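Long-range contacts in nitrilotriacetate monooxygenase (Burkholderia pseudomallei, PDB 3SDO), which probably acts as a flavin-dependent monooxygenase that uses FMN and molecular oxygen, as other members of the NtaA/SnaA/DszA family do: residues 379-383 and 415-421; 10-15 and 392-397; 53-57 and 431-435. All coordinates share one frame; numbering follows the deposited sequence.

Contact 1 (379-383 and 415-421)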
# COMPACT_ATOMS: atom_id res chain seq x y z
N ALA A 379 4.77 15.71 -31.10
CA ALA A 379 4.84 16.91 -30.25
C ALA A 379 3.85 17.99 -30.72
O ALA A 379 3.18 18.61 -29.88
CB ALA A 379 6.28 17.48 -30.20
N SER A 380 3.76 18.19 -32.03
CA SER A 380 2.84 19.16 -32.61
C SER A 380 1.38 18.86 -32.21
O SER A 380 0.63 19.78 -31.94
CB SER A 380 2.98 19.23 -34.13
OG SER A 380 4.18 19.91 -34.51
N GLU A 381 1.00 17.58 -32.18
CA GLU A 381 -0.37 17.19 -31.81
C GLU A 381 -0.62 17.42 -30.32
O GLU A 381 -1.68 17.92 -29.94
CB GLU A 381 -0.60 15.72 -32.18
CG GLU A 381 -1.99 15.19 -31.87
CD GLU A 381 -3.10 15.79 -32.73
OE1 GLU A 381 -2.82 16.61 -33.64
OE2 GLU A 381 -4.27 15.43 -32.49
N MET A 382 0.36 17.10 -29.48
CA MET A 382 0.25 17.42 -28.04
C MET A 382 0.10 18.91 -27.83
O MET A 382 -0.71 19.34 -27.01
CB MET A 382 1.46 16.90 -27.25
CG MET A 382 1.56 15.37 -27.23
SD MET A 382 3.06 14.74 -26.43
CE MET A 382 2.90 13.03 -26.94
N ILE A 383 0.91 19.69 -28.55
CA ILE A 383 0.84 21.15 -28.47
C ILE A 383 -0.54 21.62 -28.91
O ILE A 383 -1.13 22.49 -28.29
CB ILE A 383 1.93 21.82 -29.31
CG1 ILE A 383 3.29 21.69 -28.58
CG2 ILE A 383 1.55 23.30 -29.65
CD1 ILE A 383 4.55 21.91 -29.47
N VAL A 415 12.08 17.57 -27.93
CA VAL A 415 11.40 18.38 -28.94
C VAL A 415 10.43 19.36 -28.28
O VAL A 415 10.43 20.54 -28.59
CB VAL A 415 10.63 17.50 -29.96
CG1 VAL A 415 9.74 18.38 -30.88
CG2 VAL A 415 11.60 16.63 -30.75
N LEU A 416 9.64 18.88 -27.33
CA LEU A 416 8.75 19.80 -26.61
C LEU A 416 9.51 20.90 -25.88
O LEU A 416 9.11 22.08 -25.92
CB LEU A 416 7.83 19.06 -25.64
CG LEU A 416 6.69 18.23 -26.21
CD1 LEU A 416 6.02 17.43 -25.08
CD2 LEU A 416 5.68 19.13 -26.92
N SER A 417 10.62 20.53 -25.22
CA SER A 417 11.46 21.50 -24.52
C SER A 417 12.02 22.55 -25.50
O SER A 417 11.97 23.75 -25.23
CB SER A 417 12.64 20.82 -23.77
OG SER A 417 12.19 19.95 -22.76
N ALA A 418 12.51 22.10 -26.65
CA ALA A 418 13.04 23.02 -27.66
C ALA A 418 11.99 24.03 -28.16
O ALA A 418 12.36 25.15 -28.53
CB ALA A 418 13.63 22.23 -28.82
N ARG A 419 10.71 23.63 -28.15
CA ARG A 419 9.62 24.49 -28.60
C ARG A 419 8.95 25.29 -27.47
O ARG A 419 7.97 26.02 -27.73
CB ARG A 419 8.58 23.65 -29.36
CG ARG A 419 9.21 22.94 -30.55
CD ARG A 419 8.35 21.80 -31.13
NE ARG A 419 7.16 22.29 -31.80
CZ ARG A 419 6.36 21.55 -32.56
NH1 ARG A 419 6.64 20.26 -32.83
NH2 ARG A 419 5.28 22.11 -33.10
N GLY A 420 9.48 25.20 -26.25
CA GLY A 420 8.95 25.99 -25.11
C GLY A 420 7.72 25.43 -24.45
O GLY A 420 6.99 26.14 -23.72
N TYR A 421 7.49 24.13 -24.66
CA TYR A 421 6.34 23.45 -24.13
C TYR A 421 6.66 22.35 -23.08
O TYR A 421 5.80 21.55 -22.75
CB TYR A 421 5.51 22.88 -25.28
CG TYR A 421 4.60 23.87 -25.99
CD1 TYR A 421 3.31 24.07 -25.55
CD2 TYR A 421 5.02 24.55 -27.12
CE1 TYR A 421 2.46 24.96 -26.21
CE2 TYR A 421 4.17 25.44 -27.78
CZ TYR A 421 2.88 25.63 -27.31
OH TYR A 421 2.02 26.49 -27.95
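Val415 starts the contact by setting CG1 against the methyl of Ala379, with 3.6 Å between Val415 CG1 and Ala379 CB. Leu416 rests its CD2 branch against both Ala379 CB and Ile383 CG1, while its CD1 branch lies 4.2 Å from Met382 SD. Arg419 passes at a slant over the CD1 end of Ile383. Its chain bends about the CG-CD bond (chi3 70°), which turns the guanidinium back over helix 375-387. There NH1 and NH2 both donate to one atom, Ser380 OG, at 3.0 Å from NH1 and 2.8 Å from NH2. The oxygen lies in the guanidinium plane, and Ile383 CD1 covers one face. NH1 also forms a salt bridge with Glu376, which probably helps hold the group in this orientation. Gly420 has positive phi and ends helix 401-418 in a Schellman motif. Tyr421 follows and lays a ring face on Ile383. Ile383 CG1 stands 3.6 Å from the ring centroid in a CH-pi contact, and CG2 sits near CZ and OH. The Tyr421 hydroxyl is bonded to Asp387, at the C-terminal end of helix 375-387. This is helix-to-helix packing on the outer layer of a TIM barrel, closed by a Schellman C-cap.

Contact 2 (10-15 and 392-397)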
# COMPACT_ATOMS: atom_id res chain seq x y z
N ILE A 10 3.97 21.76 -20.46
CA ILE A 10 2.96 20.71 -20.47
C ILE A 10 3.30 19.71 -19.37
O ILE A 10 4.40 19.14 -19.36
CB ILE A 10 2.90 20.02 -21.84
CG1 ILE A 10 2.51 21.07 -22.90
CG2 ILE A 10 1.93 18.81 -21.81
CD1 ILE A 10 2.57 20.55 -24.34
N HIS A 11 2.39 19.54 -18.40
CA HIS A 11 2.61 18.58 -17.32
C HIS A 11 2.43 17.14 -17.84
O HIS A 11 1.57 16.89 -18.68
CB HIS A 11 1.62 18.80 -16.16
CG HIS A 11 1.64 20.18 -15.58
ND1 HIS A 11 2.56 20.56 -14.62
CD2 HIS A 11 0.84 21.26 -15.79
CE1 HIS A 11 2.34 21.83 -14.29
NE2 HIS A 11 1.30 22.27 -14.98
N PHE A 12 3.21 16.20 -17.32
CA PHE A 12 3.02 14.78 -17.63
C PHE A 12 2.98 13.93 -16.40
O PHE A 12 3.73 14.14 -15.43
CB PHE A 12 4.15 14.27 -18.50
CG PHE A 12 4.11 14.82 -19.90
CD1 PHE A 12 3.39 14.19 -20.87
CD2 PHE A 12 4.77 15.99 -20.21
CE1 PHE A 12 3.33 14.70 -22.17
CE2 PHE A 12 4.74 16.50 -21.48
CZ PHE A 12 4.00 15.86 -22.47
N GLY A 13 2.13 12.92 -16.47
CA GLY A 13 2.16 11.79 -15.54
C GLY A 13 2.39 10.53 -16.34
O GLY A 13 2.12 10.50 -17.53
N VAL A 14 2.86 9.47 -15.69
CA VAL A 14 2.98 8.17 -16.36
C VAL A 14 2.24 7.08 -15.59
O VAL A 14 2.47 6.87 -14.38
CB VAL A 14 4.48 7.80 -16.64
CG1 VAL A 14 5.29 7.73 -15.35
CG2 VAL A 14 4.58 6.53 -17.40
N LEU A 15 1.30 6.47 -16.30
CA LEU A 15 0.62 5.27 -15.84
C LEU A 15 1.60 4.12 -15.96
O LEU A 15 1.99 3.75 -17.07
CB LEU A 15 -0.61 4.97 -16.70
CG LEU A 15 -1.21 3.55 -16.53
CD1 LEU A 15 -1.75 3.40 -15.11
CD2 LEU A 15 -2.30 3.19 -17.58
N ASP A 392 -4.32 20.25 -20.05
CA ASP A 392 -3.31 21.03 -19.31
C ASP A 392 -2.01 20.23 -19.20
O ASP A 392 -0.98 20.72 -18.71
CB ASP A 392 -3.80 21.32 -17.88
CG ASP A 392 -5.04 22.20 -17.85
OD1 ASP A 392 -5.09 23.14 -18.66
OD2 ASP A 392 -5.96 21.94 -17.03
N GLY A 393 -2.10 18.97 -19.60
CA GLY A 393 -1.04 18.00 -19.46
C GLY A 393 -1.58 16.68 -19.94
O GLY A 393 -2.73 16.62 -20.39
N PHE A 394 -0.76 15.62 -19.87
CA PHE A 394 -1.18 14.31 -20.34
C PHE A 394 -0.83 13.19 -19.37
O PHE A 394 0.20 13.22 -18.73
CB PHE A 394 -0.54 14.00 -21.68
CG PHE A 394 -0.91 14.96 -22.76
CD1 PHE A 394 -2.08 14.80 -23.46
CD2 PHE A 394 -0.08 16.04 -23.06
CE1 PHE A 394 -2.45 15.72 -24.46
CE2 PHE A 394 -0.44 16.95 -24.04
CZ PHE A 394 -1.63 16.77 -24.75
N MET A 395 -1.71 12.20 -19.30
CA MET A 395 -1.42 10.94 -18.63
C MET A 395 -0.90 9.95 -19.67
O MET A 395 -1.66 9.51 -20.53
CB MET A 395 -2.70 10.41 -17.98
CG MET A 395 -2.53 9.19 -17.09
SD MET A 395 -1.92 9.58 -15.43
CE MET A 395 -3.33 10.44 -14.67
N LEU A 396 0.38 9.60 -19.59
CA LEU A 396 0.99 8.68 -20.55
C LEU A 396 0.63 7.25 -20.19
O LEU A 396 0.97 6.78 -19.11
CB LEU A 396 2.50 8.85 -20.57
CG LEU A 396 2.95 10.27 -20.91
CD1 LEU A 396 4.37 10.50 -20.39
CD2 LEU A 396 2.85 10.50 -22.43
N GLY A 397 -0.10 6.60 -21.10
CA GLY A 397 -0.47 5.20 -20.98
C GLY A 397 0.15 4.45 -22.14
O GLY A 397 -0.53 4.20 -23.13
O HOH W 1 2.72 4.30 -19.61
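Phe12 and Phe394 sit side by side on one face of two paired parallel strands, 11-15 and 393-396. Their rings are oblique, with planes at 32° and 3.8 Å from Phe12 CE1 to Phe394 CD2. This is the tight part. Ile10 CG2 presses on the Phe394 ring at CD2, 3.6 Å away. Leu396 CD1 reaches Phe12 CD1. Phe408 meets the Phe12 ring edge-to-face, and helix 375-387 covers Phe394 with Met382, Trp385 and Val386. Four backbone bonds join the strands: Phe394 N to His11 O, Gly13 N to Phe394 O, Leu396 N to Gly13 O and Leu15 N to Leu396 O. The middle two are the straightest, at 170° and 173°. The C-terminal end is more open. Leu15 and Gly397 are partly exposed. The bond from Leu15 N to Leu396 O stays short at 2.8 Å; the looseness lies between Leu15 CB and Gly397 CA, 4.3 Å apart. A water bridges here, donating to Leu15 O at 2.7 Å and to Leu396 O at 3.1 Å. The Leu15 side chain is about 7 Å from that of Thr98, a residue predicted to bind FMN. Pairing the first strand with the last closes the parallel barrel of the luciferase-like TIM-barrel fold.

Contact 3 (53-57 and 431-435)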
# COMPACT_ATOMS: atom_id res chain seq x y z
N GLY A 53 11.89 14.45 -15.92
CA GLY A 53 11.04 15.53 -15.46
C GLY A 53 9.54 15.27 -15.52
O GLY A 53 8.74 16.21 -15.40
N ILE A 54 9.14 14.02 -15.66
CA ILE A 54 7.74 13.65 -15.56
C ILE A 54 7.28 13.87 -14.11
O ILE A 54 7.95 13.53 -13.16
CB ILE A 54 7.50 12.20 -16.09
CG1 ILE A 54 7.72 12.18 -17.60
CG2 ILE A 54 6.08 11.72 -15.79
CD1 ILE A 54 7.61 10.79 -18.26
N ALA A 55 6.12 14.50 -13.96
CA ALA A 55 5.69 15.02 -12.63
C ALA A 55 5.23 13.93 -11.65
O ALA A 55 5.40 14.08 -10.44
CB ALA A 55 4.55 16.00 -12.82
N PHE A 56 4.58 12.89 -12.15
CA PHE A 56 4.08 11.84 -11.24
C PHE A 56 4.01 10.48 -11.93
O PHE A 56 3.90 10.40 -13.15
CB PHE A 56 2.71 12.22 -10.61
CG PHE A 56 1.61 12.41 -11.58
CD1 PHE A 56 1.47 13.62 -12.23
CD2 PHE A 56 0.72 11.38 -11.89
CE1 PHE A 56 0.45 13.80 -13.16
CE2 PHE A 56 -0.28 11.56 -12.81
CZ PHE A 56 -0.41 12.76 -13.46
N ALA A 57 4.16 9.43 -11.12
CA ALA A 57 3.85 8.05 -11.51
C ALA A 57 2.47 7.74 -10.95
O ALA A 57 2.17 8.10 -9.81
CB ALA A 57 4.92 7.07 -10.94
N LEU A 431 4.42 17.25 -4.91
CA LEU A 431 3.55 17.04 -6.05
C LEU A 431 2.75 18.32 -6.41
O LEU A 431 2.72 18.71 -7.57
CB LEU A 431 2.60 15.86 -5.83
CG LEU A 431 1.73 15.51 -7.06
CD1 LEU A 431 2.58 15.47 -8.35
CD2 LEU A 431 0.98 14.15 -6.82
N ARG A 432 2.14 18.97 -5.42
CA ARG A 432 1.52 20.29 -5.66
C ARG A 432 2.48 21.27 -6.38
O ARG A 432 2.12 21.88 -7.39
CB ARG A 432 0.97 20.89 -4.36
CG ARG A 432 -0.26 20.11 -3.85
CD ARG A 432 -0.92 20.75 -2.62
NE ARG A 432 -1.89 19.80 -2.10
CZ ARG A 432 -3.12 19.65 -2.55
NH1 ARG A 432 -3.60 20.46 -3.48
NH2 ARG A 432 -3.89 18.69 -2.06
N ASP A 433 3.71 21.40 -5.87
CA ASP A 433 4.73 22.25 -6.52
C ASP A 433 4.93 21.92 -8.00
O ASP A 433 5.00 22.84 -8.85
CB ASP A 433 6.09 22.09 -5.85
CG ASP A 433 6.17 22.67 -4.46
OD1 ASP A 433 5.36 23.54 -4.06
OD2 ASP A 433 7.13 22.24 -3.75
N HIS A 434 5.07 20.64 -8.32
CA HIS A 434 5.29 20.21 -9.71
C HIS A 434 4.12 20.64 -10.58
O HIS A 434 4.31 21.05 -11.72
CB HIS A 434 5.38 18.68 -9.85
CG HIS A 434 6.51 18.06 -9.10
ND1 HIS A 434 7.63 18.76 -8.71
CD2 HIS A 434 6.69 16.78 -8.68
CE1 HIS A 434 8.43 17.94 -8.04
NE2 HIS A 434 7.90 16.73 -8.04
N LEU A 435 2.91 20.46 -10.06
CA LEU A 435 1.69 20.72 -10.83
C LEU A 435 1.27 22.18 -10.78
O LEU A 435 0.31 22.55 -11.44
CB LEU A 435 0.53 19.82 -10.35
CG LEU A 435 0.76 18.30 -10.44
CD1 LEU A 435 -0.47 17.52 -9.95
CD2 LEU A 435 1.17 17.87 -11.88
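Ala55 is at the centre of the apolar contacts. Its methyl faces two side chains of the short helix 431-435, with Ala55 CB 4.0 Å from Leu435 CD2 and 4.1 Å from His434 CB. Next to it, Phe56 CB meets Leu431 CD1, also at 4.0 Å. Phe56 CG sits between the backbone N and the carbonyl carbon (chi1 61°). The ring makes only a long approach, Phe56 CD1 lying 4.3 Å from Leu435 CD2. Leu431 has CG opposite its backbone N (chi1 -175°). CD1 of Leu431 and CD2 of Leu435 both reach Ala55 and Phe56.

Ala55 O is the one polar atom of 53-57 that touches the helix, and it meets only carbons there. It lies 3.5 Å from His434 CD2, oblique to the imidazole ring, and 3.8 Å from Leu431 CD1. These are packing distances only. The imidazole is held elsewhere, by a hydrogen bond from His434 NE2 to Lys92 O just ahead of strand 94-100.

Ala55 and Phe56 form the entry to strand 56-59. On its two sides run strands 11-15 and 94-100, with backbone bonds from Ala55 to Phe12 and to Gly94. Phe56 also touches Val96, Met395 and Phe217. Leu431 rests on Val96 and Val215. Helix 431-435 thus lies by the N-terminal ends of strands 56-59, 94-100 and 215-218.

The segments come along the chain as 10-15, 53-57, 379-383, 392-397, 415-421 and 431-435. Contact 2 therefore interleaves with both others, while contact 1 falls wholly between the two segments of contact 3. Contact 2 lies nearest the centre of the chain. Its centre is about 14 Å from that of contact 1 and 10 Å from that of contact 3. Contacts 1 and 3 do not touch; their nearest atoms are about 9 Å apart. Contact 1 packs the helices flanking strand 393-396 of contact 2. Tyr421 and Ile10 link these two through their backbones. Strand 11-15 also pairs with strand 56-59 of contact 3. The first and last strands of the barrel thus pair where it closes.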